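Local coordinates for Bd3459 (Bdellovibrio bacteriovorus, PDB 5CEC), which acts as a predatory endopeptidase, probably cutting peptide links of the prey cell wall, and is bound here by an ankyrin-repeat immunity protein, at residues Thr242-Met247 with Ser329-Val334; Leu68-Lys73 with Asn249-Tyr254; Ala336-Ser341 with Tyr421-Pro426. The protein carries 1 engineered substitution. All coordinates share one frame; numbering follows the deposited sequence.

Interaction 1: residues Thr242-Met247 with Ser329-Val334. With SO4 (sulfate ion), chain D.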
ATOM      1  N   THR A 242      -0.421  -2.837  14.702  1.00 15.15           N
ATOM      2  CA  THR A 242      -0.210  -1.494  14.159  1.00 14.09           C
ATOM      3  C   THR A 242       0.838  -1.504  13.028  1.00 13.86           C
ATOM      4  O   THR A 242       0.688  -0.836  11.994  1.00 15.16           O
ATOM      5  CB  THR A 242       0.187  -0.526  15.268  1.00 15.83           C
ATOM      6  OG1 THR A 242      -0.822  -0.564  16.274  1.00 19.23           O
ATOM      7  CG2 THR A 242       0.426   0.886  14.757  1.00 16.69           C
ATOM      8  N   ILE A 243       1.927  -2.195  13.278  1.00 13.51           N
ATOM      9  CA  ILE A 243       2.987  -2.351  12.267  1.00 13.71           C
ATOM     10  C   ILE A 243       2.414  -3.000  11.001  1.00 12.61           C
ATOM     11  O   ILE A 243       2.681  -2.570   9.865  1.00 13.66           O
ATOM     12  CB  ILE A 243       4.178  -3.159  12.834  1.00 14.32           C
ATOM     13  CG1 ILE A 243       4.831  -2.361  13.975  1.00 16.43           C
ATOM     14  CG2 ILE A 243       5.183  -3.517  11.708  1.00 14.76           C
ATOM     15  CD1 ILE A 243       5.828  -3.185  14.757  1.00 17.56           C
ATOM     16  N   LEU A 244       1.622  -4.047  11.209  1.00 13.81           N
ATOM     17  CA  LEU A 244       0.956  -4.741  10.099  1.00 13.38           C
ATOM     18  C   LEU A 244      -0.037  -3.843   9.362  1.00 13.51           C
ATOM     19  O   LEU A 244      -0.067  -3.808   8.133  1.00 14.23           O
ATOM     20  CB  LEU A 244       0.258  -6.016  10.587  1.00 13.91           C
ATOM     21  CG  LEU A 244       1.206  -7.091  11.105  1.00 14.32           C
ATOM     22  CD1 LEU A 244       0.427  -8.138  11.862  1.00 16.11           C
ATOM     23  CD2 LEU A 244       2.022  -7.756  10.018  1.00 15.08           C
ATOM     24  N   LYS A 245      -0.819  -3.075  10.130  1.00 13.30           N
ATOM     25  CA  LYS A 245      -1.750  -2.118   9.524  1.00 13.73           C
ATOM     26  C   LYS A 245      -0.997  -1.131   8.623  1.00 13.18           C
ATOM     27  O   LYS A 245      -1.419  -0.879   7.483  1.00 14.11           O
ATOM     28  CB  LYS A 245      -2.521  -1.353  10.600  1.00 15.17           C
ATOM     29  CG  LYS A 245      -3.584  -0.405  10.088  1.00 15.52           C
ATOM     30  CD  LYS A 245      -4.861  -1.086   9.695  1.00 14.82           C
ATOM     31  CE  LYS A 245      -5.821  -0.095   9.044  1.00 16.09           C
ATOM     32  NZ  LYS A 245      -7.159  -0.668   8.736  1.00 15.43           N
ATOM     33  N   ARG A 246       0.101  -0.569   9.137  1.00 13.23           N
ATOM     34  CA  ARG A 246       0.902   0.363   8.322  1.00 13.66           C
ATOM     35  C   ARG A 246       1.393  -0.351   7.050  1.00 12.97           C
ATOM     36  O   ARG A 246       1.264   0.172   5.937  1.00 13.66           O
ATOM     37  CB  ARG A 246       2.064   0.893   9.121  1.00 13.84           C
ATOM     38  CG  ARG A 246       2.916   1.911   8.402  1.00 14.56           C
ATOM     39  CD  ARG A 246       2.145   3.148   7.982  1.00 16.09           C
ATOM     40  NE  ARG A 246       3.043   4.255   7.669  1.00 17.51           N
ATOM     41  CZ  ARG A 246       2.681   5.357   7.024  1.00 18.64           C
ATOM     42  NH1 ARG A 246       1.476   5.495   6.471  1.00 18.29           N
ATOM     43  NH2 ARG A 246       3.570   6.312   6.895  1.00 18.23           N
ATOM     44  N   MET A 247       1.929  -1.566   7.232  1.00 12.82           N
ATOM     45  CA  MET A 247       2.451  -2.330   6.086  1.00 13.09           C
ATOM     46  C   MET A 247       1.383  -2.552   5.025  1.00 12.33           C
ATOM     47  O   MET A 247       1.641  -2.395   3.822  1.00 13.48           O
ATOM     48  CB  MET A 247       2.972  -3.661   6.588  1.00 14.18           C
ATOM     49  CG  MET A 247       3.449  -4.576   5.480  1.00 14.10           C
ATOM     50  SD  MET A 247       3.942  -6.219   6.077  1.00 15.12           S
ATOM     51  CE  MET A 247       2.376  -6.947   6.444  1.00 14.55           C
ATOM     52  N   SER A 329      -9.822  -5.667   9.774  1.00 16.70           N
ATOM     53  CA  SER A 329      -9.571  -4.215   9.692  1.00 16.34           C
ATOM     54  C   SER A 329      -8.540  -3.685  10.703  1.00 15.85           C
ATOM     55  O   SER A 329      -8.125  -2.553  10.596  1.00 16.78           O
ATOM     56  CB  SER A 329     -10.868  -3.448   9.872  1.00 17.66           C
ATOM     57  OG  SER A 329     -11.395  -3.695  11.165  1.00 19.57           O
ATOM     58  N   ASP A 330      -8.156  -4.508  11.683  1.00 17.03           N
ATOM     59  CA  ASP A 330      -7.059  -4.148  12.564  1.00 17.77           C
ATOM     60  C   ASP A 330      -5.679  -4.342  11.974  1.00 16.32           C
ATOM     61  O   ASP A 330      -4.713  -3.850  12.500  1.00 17.42           O
ATOM     62  CB  ASP A 330      -7.210  -4.832  13.918  1.00 18.10           C
ATOM     63  CG  ASP A 330      -8.464  -4.385  14.635  1.00 18.60           C
ATOM     64  OD1 ASP A 330      -8.617  -3.172  14.839  1.00 22.51           O
ATOM     65  OD2 ASP A 330      -9.297  -5.230  14.981  1.00 21.20           O
ATOM     66  N   VAL A 331      -5.597  -5.075  10.865  1.00 15.01           N
ATOM     67  CA  VAL A 331      -4.318  -5.310  10.208  1.00 14.55           C
ATOM     68  C   VAL A 331      -4.304  -5.089   8.690  1.00 14.36           C
ATOM     69  O   VAL A 331      -3.234  -5.117   8.099  1.00 15.53           O
ATOM     70  CB  VAL A 331      -3.750  -6.715  10.512  1.00 15.36           C
ATOM     71  CG1 VAL A 331      -3.562  -6.908  12.018  1.00 17.33           C
ATOM     72  CG2 VAL A 331      -4.610  -7.813   9.913  1.00 16.30           C
ATOM     73  N   MET A 332      -5.459  -4.859   8.090  1.00 14.73           N
ATOM     74  CA  MET A 332      -5.604  -4.678   6.638  1.00 15.06           C
ATOM     75  C   MET A 332      -6.482  -3.479   6.359  1.00 13.48           C
ATOM     76  O   MET A 332      -7.239  -3.026   7.231  1.00 14.88           O
ATOM     77  CB  MET A 332      -6.254  -5.886   5.957  1.00 16.54           C
ATOM     78  CG  MET A 332      -5.334  -7.070   5.844  1.00 18.10           C
ATOM     79  SD  MET A 332      -6.172  -8.595   5.379  1.00 18.31           S
ATOM     80  CE  MET A 332      -6.677  -8.129   3.735  1.00 19.17           C
ATOM     81  N   ALA A 333      -6.289  -2.887   5.176  1.00 14.82           N
ATOM     82  CA  ALA A 333      -6.895  -1.604   4.835  1.00 14.21           C
ATOM     83  C   ALA A 333      -8.376  -1.754   4.517  1.00 15.15           C
ATOM     84  O   ALA A 333      -8.805  -2.754   3.939  1.00 16.06           O
ATOM     85  CB  ALA A 333      -6.184  -1.021   3.642  1.00 14.71           C
ATOM     86  N   VAL A 334      -9.139  -0.723   4.839  1.00 15.60           N
ATOM     87  CA  VAL A 334     -10.578  -0.657   4.614  1.00 16.28           C
ATOM     88  C   VAL A 334     -10.861   0.324   3.475  1.00 16.49           C
ATOM     89  O   VAL A 334     -10.462   1.513   3.509  1.00 17.50           O
ATOM     90  CB  VAL A 334     -11.339  -0.249   5.885  1.00 17.28           C
ATOM     91  CG1 VAL A 334     -12.829  -0.203   5.616  1.00 17.84           C
ATOM     92  CG2 VAL A 334     -11.033  -1.233   7.002  1.00 17.72           C
TER
HETATM   93  S   SO4 D 502       1.817   9.001   4.937  1.00 34.19           S
HETATM   94  O1  SO4 D 502       1.243  10.331   4.629  1.00 38.82           O
HETATM   95  O2  SO4 D 502       0.739   7.982   4.996  1.00 32.44           O
HETATM   96  O3  SO4 D 502       2.624   9.000   6.179  1.00 34.16           O
HETATM   97  O4  SO4 D 502       2.679   8.606   3.787  1.00 41.32           O

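Interaction 2: residues Leu68-Lys73 with Asn249-Tyr254. With SO4 (sulfate ion), chain C.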
ATOM      1  N   LEU A  68       1.236 -13.614  -7.000  1.00 15.42           N
ATOM      2  CA  LEU A  68       0.411 -12.920  -6.016  1.00 14.94           C
ATOM      3  C   LEU A  68       0.662 -11.430  -5.933  1.00 14.70           C
ATOM      4  O   LEU A  68      -0.194 -10.669  -5.459  1.00 15.17           O
ATOM      5  CB  LEU A  68       0.680 -13.509  -4.639  1.00 14.59           C
ATOM      6  CG  LEU A  68       0.438 -15.009  -4.451  1.00 16.05           C
ATOM      7  CD1 LEU A  68       0.711 -15.401  -3.010  1.00 16.48           C
ATOM      8  CD2 LEU A  68      -1.001 -15.342  -4.829  1.00 16.44           C
ATOM      9  N   ALA A  69       1.871 -11.018  -6.272  1.00 15.00           N
ATOM     10  CA  ALA A  69       2.304  -9.646  -5.970  1.00 15.21           C
ATOM     11  C   ALA A  69       2.091  -9.367  -4.477  1.00 14.42           C
ATOM     12  O   ALA A  69       2.249 -10.280  -3.654  1.00 14.30           O
ATOM     13  CB  ALA A  69       1.606  -8.618  -6.873  1.00 16.58           C
ATOM     14  N   SER A  70       1.686  -8.151  -4.106  1.00 14.32           N
ATOM     15  CA  SER A  70       1.676  -7.772  -2.701  1.00 14.21           C
ATOM     16  C   SER A  70       0.541  -8.377  -1.873  1.00 13.63           C
ATOM     17  O   SER A  70       0.537  -8.186  -0.658  1.00 13.62           O
ATOM     18  CB  SER A  70       1.725  -6.242  -2.518  1.00 14.56           C
ATOM     19  OG  SER A  70       3.019  -5.737  -2.826  1.00 16.03           O
ATOM     20  N   ILE A  71      -0.395  -9.138  -2.446  1.00 12.86           N
ATOM     21  CA  ILE A  71      -1.254  -9.928  -1.546  1.00 13.30           C
ATOM     22  C   ILE A  71      -0.459 -10.979  -0.787  1.00 13.26           C
ATOM     23  O   ILE A  71      -0.898 -11.448   0.272  1.00 13.97           O
ATOM     24  CB  ILE A  71      -2.529 -10.483  -2.189  1.00 13.32           C
ATOM     25  CG1 ILE A  71      -2.241 -11.697  -3.092  1.00 14.84           C
ATOM     26  CG2 ILE A  71      -3.314  -9.380  -2.846  1.00 14.25           C
ATOM     27  CD1 ILE A  71      -3.497 -12.317  -3.694  1.00 16.03           C
ATOM     28  N   SER A  72       0.756 -11.268  -1.240  1.00 13.33           N
ATOM     29  CA  SER A  72       1.714 -12.007  -0.428  1.00 13.28           C
ATOM     30  C   SER A  72       1.808 -11.480   1.009  1.00 14.39           C
ATOM     31  O   SER A  72       2.073 -12.216   1.949  1.00 14.85           O
ATOM     32  CB  SER A  72       3.125 -11.899  -1.018  1.00 14.41           C
ATOM     33  OG  SER A  72       3.248 -12.543  -2.247  1.00 14.71           O
ATOM     34  N   LYS A  73       1.669 -10.156   1.157  1.00 13.42           N
ATOM     35  CA  LYS A  73       1.804  -9.542   2.497  1.00 13.51           C
ATOM     36  C   LYS A  73       0.739 -10.014   3.476  1.00 14.07           C
ATOM     37  O   LYS A  73       0.978  -9.978   4.668  1.00 14.81           O
ATOM     38  CB  LYS A  73       1.863  -8.017   2.385  1.00 13.33           C
ATOM     39  CG  LYS A  73       3.026  -7.499   1.557  1.00 13.76           C
ATOM     40  CD  LYS A  73       3.138  -5.991   1.612  1.00 14.38           C
ATOM     41  CE  LYS A  73       4.389  -5.478   0.944  1.00 15.44           C
ATOM     42  NZ  LYS A  73       4.369  -5.629  -0.524  1.00 16.79           N
ATOM     43  N   ASN A 249      -1.474  -0.976   4.634  1.00 13.24           N
ATOM     44  CA  ASN A 249      -2.037   0.255   4.070  1.00 14.34           C
ATOM     45  C   ASN A 249      -1.147   0.721   2.901  1.00 13.65           C
ATOM     46  O   ASN A 249      -1.665   1.033   1.810  1.00 14.69           O
ATOM     47  CB  ASN A 249      -2.087   1.392   5.105  1.00 14.14           C
ATOM     48  CG  ASN A 249      -3.308   1.373   5.995  1.00 15.08           C
ATOM     49  OD1 ASN A 249      -4.240   0.615   5.800  1.00 15.88           O
ATOM     50  ND2 ASN A 249      -3.283   2.237   7.014  1.00 15.24           N
ATOM     51  N   GLN A 250       0.161   0.746   3.158  1.00 13.23           N
ATOM     52  CA  GLN A 250       1.137   1.279   2.195  1.00 13.65           C
ATOM     53  C   GLN A 250       1.506   0.265   1.122  1.00 14.49           C
ATOM     54  O   GLN A 250       1.963   0.646   0.063  1.00 16.12           O
ATOM     55  CB  GLN A 250       2.427   1.634   2.919  1.00 15.46           C
ATOM     56  CG  GLN A 250       2.339   2.743   3.935  1.00 15.82           C
ATOM     57  CD  GLN A 250       3.712   3.104   4.392  1.00 16.36           C
ATOM     58  OE1 GLN A 250       4.478   2.255   4.865  1.00 16.36           O
ATOM     59  NE2 GLN A 250       4.054   4.373   4.261  1.00 16.85           N
ATOM     60  N   SER A 251       1.383  -1.026   1.429  1.00 13.50           N
ATOM     61  CA  SER A 251       2.020  -2.114   0.688  1.00 13.59           C
ATOM     62  C   SER A 251       3.547  -2.019   0.865  1.00 13.66           C
ATOM     63  O   SER A 251       4.324  -2.011  -0.084  1.00 15.06           O
ATOM     64  CB  SER A 251       1.623  -2.151  -0.768  1.00 13.63           C
ATOM     65  OG  SER A 251       1.855  -3.474  -1.248  1.00 14.97           O
ATOM     66  N   ASN A 252       3.986  -1.979   2.112  1.00 13.78           N
ATOM     67  CA  ASN A 252       5.367  -1.652   2.444  1.00 12.97           C
ATOM     68  C   ASN A 252       6.281  -2.886   2.338  1.00 13.23           C
ATOM     69  O   ASN A 252       6.226  -3.777   3.194  1.00 13.59           O
ATOM     70  CB  ASN A 252       5.439  -1.046   3.859  1.00 13.26           C
ATOM     71  CG  ASN A 252       6.791  -0.527   4.177  1.00 13.67           C
ATOM     72  OD1 ASN A 252       7.793  -1.226   3.968  1.00 14.11           O
ATOM     73  ND2 ASN A 252       6.844   0.696   4.661  1.00 15.00           N
ATOM     74  N   ASN A 253       7.124  -2.906   1.309  1.00 13.78           N
ATOM     75  CA  ASN A 253       8.024  -4.043   1.085  1.00 13.39           C
ATOM     76  C   ASN A 253       9.041  -4.216   2.210  1.00 13.67           C
ATOM     77  O   ASN A 253       9.383  -5.355   2.554  1.00 14.57           O
ATOM     78  CB  ASN A 253       8.753  -3.889  -0.230  1.00 14.46           C
ATOM     79  CG  ASN A 253       7.853  -4.047  -1.416  1.00 14.99           C
ATOM     80  OD1 ASN A 253       6.678  -4.394  -1.326  1.00 15.73           O
ATOM     81  ND2 ASN A 253       8.423  -3.772  -2.573  1.00 16.29           N
ATOM     82  N   TYR A 254       9.559  -3.105   2.729  1.00 12.94           N
ATOM     83  CA  TYR A 254      10.578  -3.173   3.771  1.00 13.52           C
ATOM     84  C   TYR A 254      10.067  -3.892   4.998  1.00 14.29           C
ATOM     85  O   TYR A 254      10.756  -4.801   5.554  1.00 13.95           O
ATOM     86  CB  TYR A 254      11.103  -1.759   4.162  1.00 13.54           C
ATOM     87  CG  TYR A 254      12.086  -1.778   5.295  1.00 13.64           C
ATOM     88  CD1 TYR A 254      13.453  -1.942   5.083  1.00 15.05           C
ATOM     89  CD2 TYR A 254      11.655  -1.680   6.619  1.00 14.34           C
ATOM     90  CE1 TYR A 254      14.351  -1.986   6.126  1.00 15.62           C
ATOM     91  CE2 TYR A 254      12.564  -1.712   7.663  1.00 14.89           C
ATOM     92  CZ  TYR A 254      13.908  -1.868   7.431  1.00 15.27           C
ATOM     93  OH  TYR A 254      14.798  -1.948   8.459  1.00 16.15           O
TER
HETATM   94  S   SO4 C 501       0.477  -2.515  -4.385  1.00 22.64           S
HETATM   95  O1  SO4 C 501       0.728  -1.046  -4.482  1.00 26.41           O
HETATM   96  O2  SO4 C 501      -0.081  -3.078  -5.624  1.00 27.93           O
HETATM   97  O3  SO4 C 501       1.795  -3.182  -3.941  1.00 25.56           O
HETATM   98  O4  SO4 C 501      -0.435  -2.781  -3.262  1.00 24.06           O

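Interaction 3: residues Ala336-Ser341 with Tyr421-Pro426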
ATOM      1  N   ALA A 336     -12.017   2.990   1.082  1.00 16.70           N
ATOM      2  CA  ALA A 336     -12.539   4.350   1.247  1.00 18.81           C
ATOM      3  C   ALA A 336     -12.412   4.954   2.627  1.00 22.19           C
ATOM      4  O   ALA A 336     -12.590   6.138   2.770  1.00 29.97           O
ATOM      5  CB  ALA A 336     -13.966   4.475   0.722  1.00 19.48           C
ATOM      6  N   LYS A 337     -12.163   4.151   3.640  1.00 19.65           N
ATOM      7  CA  LYS A 337     -12.027   4.652   5.010  1.00 19.29           C
ATOM      8  C   LYS A 337     -10.570   4.919   5.365  1.00 18.84           C
ATOM      9  O   LYS A 337     -10.270   5.882   6.044  1.00 18.97           O
ATOM     10  CB  LYS A 337     -12.614   3.629   5.987  1.00 22.36           C
ATOM     11  CG  LYS A 337     -14.087   3.355   5.738  1.00 26.21           C
ATOM     12  CD  LYS A 337     -14.962   4.438   6.346  1.00 31.15           C
ATOM     13  CE  LYS A 337     -15.133   4.213   7.858  1.00 36.16           C
ATOM     14  NZ  LYS A 337     -16.289   4.968   8.423  1.00 43.57           N
ATOM     15  N   ASP A 338      -9.665   4.016   4.960  1.00 17.79           N
ATOM     16  CA  ASP A 338      -8.229   4.221   5.154  1.00 17.18           C
ATOM     17  C   ASP A 338      -7.721   5.029   3.969  1.00 16.72           C
ATOM     18  O   ASP A 338      -7.329   4.502   2.925  1.00 17.24           O
ATOM     19  CB  ASP A 338      -7.495   2.892   5.355  1.00 16.49           C
ATOM     20  CG  ASP A 338      -7.840   2.262   6.682  1.00 16.32           C
ATOM     21  OD1 ASP A 338      -7.849   3.035   7.696  1.00 17.64           O
ATOM     22  OD2 ASP A 338      -8.088   1.053   6.731  1.00 15.96           O
ATOM     23  N   LYS A 339      -7.799   6.343   4.112  1.00 18.23           N
ATOM     24  CA  LYS A 339      -7.475   7.237   3.024  1.00 19.15           C
ATOM     25  C   LYS A 339      -5.991   7.124   2.634  1.00 19.77           C
ATOM     26  O   LYS A 339      -5.642   7.316   1.444  1.00 26.65           O
ATOM     27  CB  LYS A 339      -7.859   8.670   3.400  1.00 21.06           C
ATOM     28  CG  LYS A 339      -9.334   8.855   3.701  1.00 26.18           C
ATOM     29  CD  LYS A 339     -10.193   8.366   2.563  1.00 32.41           C
ATOM     30  CE  LYS A 339     -11.590   8.957   2.560  1.00 37.55           C
ATOM     31  NZ  LYS A 339     -12.324   8.469   1.351  1.00 38.91           N
ATOM     32  N   ALA A 340      -5.147   6.830   3.625  1.00 20.92           N
ATOM     33  CA  ALA A 340      -3.694   6.683   3.482  1.00 21.99           C
ATOM     34  C   ALA A 340      -3.365   5.216   3.244  1.00 22.05           C
ATOM     35  O   ALA A 340      -2.482   4.584   3.929  1.00 23.93           O
ATOM     36  CB  ALA A 340      -2.935   7.232   4.682  1.00 22.34           C
ATOM     37  N   SER A 341      -4.110   4.671   2.275  1.00 17.45           N
ATOM     38  CA  SER A 341      -3.895   3.293   1.843  1.00 15.79           C
ATOM     39  C   SER A 341      -4.127   3.144   0.361  1.00 14.39           C
ATOM     40  O   SER A 341      -4.744   3.966  -0.302  1.00 15.73           O
ATOM     41  CB  SER A 341      -4.804   2.309   2.593  1.00 14.83           C
ATOM     42  OG  SER A 341      -6.090   2.277   2.024  1.00 15.21           O
ATOM     43  N   TYR A 421     -15.778   0.450  11.963  1.00 26.44           N
ATOM     44  CA  TYR A 421     -14.390   0.821  11.731  1.00 24.21           C
ATOM     45  C   TYR A 421     -14.240   2.334  11.788  1.00 24.54           C
ATOM     46  O   TYR A 421     -14.993   3.047  11.129  1.00 28.91           O
ATOM     47  CB  TYR A 421     -13.880   0.324  10.360  1.00 23.40           C
ATOM     48  CG  TYR A 421     -12.421   0.696  10.154  1.00 22.14           C
ATOM     49  CD1 TYR A 421     -11.445   0.134  10.937  1.00 20.52           C
ATOM     50  CD2 TYR A 421     -12.036   1.666   9.221  1.00 19.05           C
ATOM     51  CE1 TYR A 421     -10.110   0.494  10.802  1.00 19.48           C
ATOM     52  CE2 TYR A 421     -10.698   2.043   9.080  1.00 18.70           C
ATOM     53  CZ  TYR A 421      -9.744   1.460   9.887  1.00 17.86           C
ATOM     54  OH  TYR A 421      -8.428   1.783   9.809  1.00 17.69           O
ATOM     55  N   THR A 422     -13.222   2.791  12.512  1.00 25.86           N
ATOM     56  CA  THR A 422     -12.811   4.185  12.518  1.00 27.53           C
ATOM     57  C   THR A 422     -11.361   4.195  12.021  1.00 24.43           C
ATOM     58  O   THR A 422     -10.533   3.420  12.499  1.00 23.64           O
ATOM     59  CB  THR A 422     -12.936   4.785  13.928  1.00 30.82           C
ATOM     60  OG1 THR A 422     -14.299   4.700  14.352  1.00 37.26           O
ATOM     61  CG2 THR A 422     -12.516   6.249  13.912  1.00 33.68           C
ATOM     62  N   GLU A 423     -11.072   5.067  11.050  1.00 24.08           N
ATOM     63  CA  GLU A 423      -9.735   5.163  10.459  1.00 20.71           C
ATOM     64  C   GLU A 423      -8.663   5.273  11.524  1.00 22.36           C
ATOM     65  O   GLU A 423      -8.687   6.186  12.374  1.00 24.73           O
ATOM     66  CB  GLU A 423      -9.638   6.358   9.527  1.00 21.97           C
ATOM     67  CG  GLU A 423      -8.329   6.468   8.756  1.00 21.70           C
ATOM     68  CD  GLU A 423      -8.342   7.613   7.782  1.00 24.23           C
ATOM     69  OE1 GLU A 423      -9.084   8.573   8.024  1.00 27.89           O
ATOM     70  OE2 GLU A 423      -7.612   7.566   6.798  1.00 25.06           O
ATOM     71  N   GLN A 424      -7.680   4.387  11.417  1.00 21.90           N
ATOM     72  CA  GLN A 424      -6.572   4.321  12.362  1.00 20.55           C
ATOM     73  C   GLN A 424      -5.400   5.177  11.857  1.00 19.46           C
ATOM     74  O   GLN A 424      -5.324   5.510  10.665  1.00 23.20           O
ATOM     75  CB  GLN A 424      -6.177   2.858  12.559  1.00 22.36           C
ATOM     76  CG  GLN A 424      -7.329   2.033  13.155  1.00 24.36           C
ATOM     77  CD  GLN A 424      -7.013   0.562  13.293  1.00 25.76           C
ATOM     78  OE1 GLN A 424      -5.975   0.107  12.847  1.00 29.80           O
ATOM     79  NE2 GLN A 424      -7.919  -0.194  13.900  1.00 26.88           N
ATOM     80  N   LEU A 425      -4.525   5.587  12.777  1.00 19.61           N
ATOM     81  CA  LEU A 425      -3.339   6.341  12.450  1.00 20.15           C
ATOM     82  C   LEU A 425      -2.134   5.559  12.953  1.00 18.78           C
ATOM     83  O   LEU A 425      -1.611   5.828  14.027  1.00 21.62           O
ATOM     84  CB  LEU A 425      -3.414   7.723  13.088  1.00 22.69           C
ATOM     85  CG  LEU A 425      -2.335   8.721  12.699  1.00 26.45           C
ATOM     86  CD1 LEU A 425      -2.367   9.003  11.198  1.00 29.59           C
ATOM     87  CD2 LEU A 425      -2.542  10.022  13.499  1.00 27.27           C
ATOM     88  N   PRO A 426      -1.660   4.588  12.143  1.00 18.30           N
ATOM     89  CA  PRO A 426      -0.616   3.712  12.639  1.00 18.42           C
ATOM     90  C   PRO A 426       0.753   4.400  12.590  1.00 18.10           C
ATOM     91  O   PRO A 426       1.181   4.858  11.521  1.00 23.09           O
ATOM     92  CB  PRO A 426      -0.725   2.493  11.717  1.00 17.89           C
ATOM     93  CG  PRO A 426      -1.303   3.032  10.453  1.00 17.24           C
ATOM     94  CD  PRO A 426      -2.195   4.145  10.858  1.00 17.60           C
TER
HETATM   95  O   HOH W   1      -5.334   3.634   8.603  1.00 22.48           O
HETATM   96  O   HOH W   2      -5.558   5.765   6.308  1.00 28.58           O

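Interaction 1: residues Thr242-Met247 with Ser329-Val334
The ammonium group of K245 donates to two backbone carbonyls of 329-334: NZ lies 2.8 Å from S329 O and 2.8 Å from M332 O. The C=O...N angle is 143° at S329, with the donor tilted from the carbonyl plane, while at M332 the donor stands well above that plane. With CG anti to the backbone N (chi1 -176°), the chain bends at chi2, so that CD and CE also lie near both carbonyls. The same nitrogen also meets D338 OD2 in a salt bridge and Y421 OH in a hydrogen bond. The backbones are close here, K245 CA lying 4.2 Å from V331 CA. Beside this polar grip L244 and V331 lie side by side, CB to CB 4.1 Å, and T77 of helix 72-84 touches both side chains. On another side of the helix the guanidinium edge of R246 meets a sulfate, with NH1 on O2 at 3.0 Å in a nearly straight bond (178°) and NH2 on O3 at 2.9 Å; E152 holds NE. Four oxygens surround the buried NZ, more than it has hydrogens for, so at least one contact is shared or chiefly electrostatic; together they would probably favour a cation and tie loop 329-332 to helix 240-250.

Interaction 2: residues Leu68-Lys73 with Asn249-Tyr254
K73 crosses from helix 72-84 at about a right angle to the side chain of N253, and its NZ meets N253 OD1 at 2.7 Å. NZ lies almost in line with the C=O bond of the N253 side chain (163°). A bend at chi4 (70°) turns NZ out of the extended chain, which also brings it 2.7 Å from S70 OG in its own segment. S251 OG is a weak third acceptor at 3.4 Å from K73 NZ, and S290 O adds another from outside the two segments. This is the tight, buried half: CE of K73 rests 3.4 Å from N252 O, M247 and N248 touch the lysine chain, and ND2 of N253 is tied to G159 O. The second segment is itself braced. S251 leaves helix 240-250 with positive phi, N252 follows as N-cap of helix 253-262 with OD1 bonded to I255 N, and N252 ND2 donates to Q250 OE1 in a nearly straight bond (2.8 Å).

The side where S70 and S251 face each other is more exposed, and there an ion takes the place of protein partners. Both serines are partly exposed, their OG atoms are 3.0 Å apart, and O3 of a sulfate lies beside both hydroxyls. S251 OG donates to this O3 at 2.7 Å, while T358 and S360 hold the anion from strand 354-361. K357 NZ makes a weak hydrogen bond with S251 OG. The sulfate probably comes from the crystallisation liquor, but it may mark a pocket suited to an anion. S70 and K73 at a helix start, S251 and N253 on the opposing turn, and K357 with T358 on the adjacent strand resemble the SxxK, SxN and KTG elements of penicillin-binding proteins, and this is probably the S13 peptidase active site.

Interaction 3: residues Ala336-Ser341 with Tyr421-Pro426
D338 OD1 is gripped from two directions. Y421 OH donates to it at 2.5 Å, on the syn lone pair, and water 1 donates at 2.7 Å while giving its other hydrogen to Q424 O. The oxygen sits at the edge of the tyrosine ring, in its plane, but the carboxylate is turned 81° from that plane, so the two flat groups meet edge-on and not stacked. Y421 OH in turn accepts from Q424 N at 3.2 Å and from K245 NZ, which together help fix the phenol. The remaining carboxylate oxygen, OD2, accepts from V334 N besides its link to K245. Next to this buried pair, CB of K337 packs on the ring edge, 3.8 Å from Y421 CD2.

E423 provides the second grip, on a more exposed flank. Its CG is anti to the backbone N (chi1 -174°) and the chain runs extended, bringing CD 3.1 Å from K337 O and the carboxylate to K339 N, which donates to OE2 at 3.0 Å from well above the carboxylate plane. Water 2 donates to the same OE2 and accepts from A340 N at 2.9 Å, so one carboxylate oxygen serves two successive backbone N-H groups, one directly and one through water. K337 O lies only 3.2 Å from E423 OE2, a pair of acceptors. K339 turns its own amine back to A336 O instead.

Between them, 337-340 and 421-424 run only 18° apart end to end, without strand pairing. The arrangement is a loop-to-loop contact in which 336-341, carrying inverse gamma turns centred on D338 and A340, is joined to the segment following helix 394-411 by carboxylates and bridging waters.

The three contacts are neighbours: the centres of interactions 1 and 3 are about 9 Å apart, those of 1 and 2 about 11 Å, and those of 2 and 3 about 17 Å. Interactions 1 and 2 share helix 240-250, its middle and its end; interaction 3 packs against it, A340 and S341 meeting N249. Along the chain the segments of interactions 1 and 2 alternate, whereas interaction 3 opens after both have closed. Strand 333-334, at the edge of the six-stranded sheet, leads from interaction 1 into the loop of interaction 3. K245 to D338 and D330 to Q424 bond interactions 1 and 3 directly, so polar contacts and one helix connect the probable catalytic site with loops late in the chain.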